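Local coordinates for beta-ketoacyl synthase (Burkholderia phymatum, PDB 4EWG), which probably catalyses the condensation of acyl chains with malonyl groups on acyl carrier protein, as a 3-oxoacyl-[acyl-carrier-protein] synthase, at residues Ser166-Gly171 and Phe397-Ile402. Residues are numbered along the deposited sequence; the frame is centred on the assembly and turned at random.
Sequences SACASG and FAFGGI
Phe397 meets the other segment through its backbone, its carbonyl O lying near Cys168 CB, while its side chain leaves the backbone away from 166-171 and its ring packs on Met281 and Met285. Ala398 supplies the centre of the contact. Its methyl sits between two residues of the 3-10 turn, with CB 3.6 Å from Cys168 CB and 3.5 Å from the backbone N of Ala169, a nitrogen already bonded to Ser166 O. The sulfur of Cys168, swung toward its own backbone N by a chi1 of -30°, well off a staggered value, passes along Ala398, with SG 3.9 Å from Ala398 CA, and then lies at the edge of the Phe399 ring, 4.4 Å from CD2. Ala167 CB lies 4.2 Å from Phe399 CB. No direct hydrogen bond joins the segments; instead a water bridges two carbonyls, giving Ser166 O (2.9 Å) a second donor beside Ala169 N and Phe399 O (2.6 Å) one bond. Gly400 and Gly401, both at positive phi, carry the chain back to Ile402, whose CG2 packs 3.7 Å from Ala169 CB as CD1 extends to Ser166 CB. As in related ketosynthases, whose equivalent cysteine is the acyl-accepting nucleophile, Cys168 probably has this role, with the glycine-rich turn beside it; His339 touches Cys168 and His305 touches Phe397, consistent with the family's Cys-His-His site. Tyr139 of the second subunit meets Phe399 edge-to-face. The contact thus sets the Cys-Ala-Ser N-terminus of helix 170-183 against the turn linking antiparallel neighbouring strands 391-398 and 402-409, with helix 278-291 packed on Phe397.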
# COMPACT_ATOMS: atom_id res chain seq x y z
N SER A 166 4.69 2.99 -1.48
CA SER A 166 4.83 3.38 -2.91
C SER A 166 6.20 4.00 -3.13
O SER A 166 6.35 5.07 -3.74
CB SER A 166 3.73 4.37 -3.28
OG SER A 166 3.58 5.41 -2.33
N ALA A 167 7.21 3.32 -2.64
CA ALA A 167 8.58 3.78 -2.71
C ALA A 167 8.68 5.21 -2.18
O ALA A 167 8.21 5.50 -1.04
CB ALA A 167 9.09 3.67 -4.13
N CYS A 168 9.22 6.11 -2.99
CA CYS A 168 9.44 7.49 -2.65
C CYS A 168 8.18 8.29 -2.29
O CYS A 168 8.27 9.31 -1.64
CB CYS A 168 10.06 8.25 -3.87
SG CYS A 168 11.10 7.32 -4.99
N ALA A 169 7.03 7.85 -2.78
CA ALA A 169 5.76 8.55 -2.55
C ALA A 169 5.05 8.07 -1.27
O ALA A 169 3.93 8.46 -1.00
CB ALA A 169 4.84 8.37 -3.76
N SER A 170 5.71 7.24 -0.47
CA SER A 170 5.04 6.50 0.63
C SER A 170 4.50 7.48 1.68
O SER A 170 3.33 7.42 2.14
CB SER A 170 6.03 5.52 1.28
OG SER A 170 6.29 4.40 0.46
N GLY A 171 5.37 8.41 2.06
CA GLY A 171 5.10 9.32 3.13
C GLY A 171 4.11 10.40 2.75
O GLY A 171 3.27 10.80 3.58
N PHE A 397 7.93 13.02 -6.20
CA PHE A 397 7.72 12.33 -7.47
C PHE A 397 8.47 11.06 -7.40
O PHE A 397 9.65 11.09 -7.11
CB PHE A 397 8.25 13.19 -8.64
CG PHE A 397 7.70 14.57 -8.63
CD1 PHE A 397 6.40 14.81 -9.04
CD2 PHE A 397 8.45 15.62 -8.20
CE1 PHE A 397 5.87 16.09 -9.03
CE2 PHE A 397 7.93 16.91 -8.18
CZ PHE A 397 6.64 17.14 -8.60
N ALA A 398 7.83 9.95 -7.74
CA ALA A 398 8.32 8.66 -7.38
C ALA A 398 8.39 7.67 -8.57
O ALA A 398 7.90 7.93 -9.66
CB ALA A 398 7.42 8.09 -6.30
N PHE A 399 9.02 6.54 -8.30
CA PHE A 399 8.96 5.37 -9.15
C PHE A 399 7.59 5.14 -9.73
O PHE A 399 6.58 5.32 -9.04
CB PHE A 399 9.29 4.14 -8.33
CG PHE A 399 10.64 3.60 -8.57
CD1 PHE A 399 10.88 2.78 -9.63
CD2 PHE A 399 11.66 3.90 -7.71
CE1 PHE A 399 12.14 2.28 -9.86
CE2 PHE A 399 12.94 3.42 -7.91
CZ PHE A 399 13.18 2.61 -9.00
N GLY A 400 7.56 4.71 -10.99
CA GLY A 400 6.30 4.51 -11.68
C GLY A 400 5.61 5.82 -12.08
O GLY A 400 4.46 5.79 -12.53
N GLY A 401 6.28 6.94 -11.94
CA GLY A 401 5.69 8.21 -12.30
C GLY A 401 4.59 8.68 -11.35
O GLY A 401 3.74 9.47 -11.75
N ILE A 402 4.60 8.17 -10.10
CA ILE A 402 3.62 8.57 -9.08
C ILE A 402 3.97 9.94 -8.55
O ILE A 402 5.08 10.13 -7.99
CB ILE A 402 3.57 7.58 -7.90
CG1 ILE A 402 3.01 6.23 -8.36
CG2 ILE A 402 2.76 8.12 -6.75
CD1 ILE A 402 3.25 5.08 -7.38
O HOH W 1 6.77 4.68 -6.54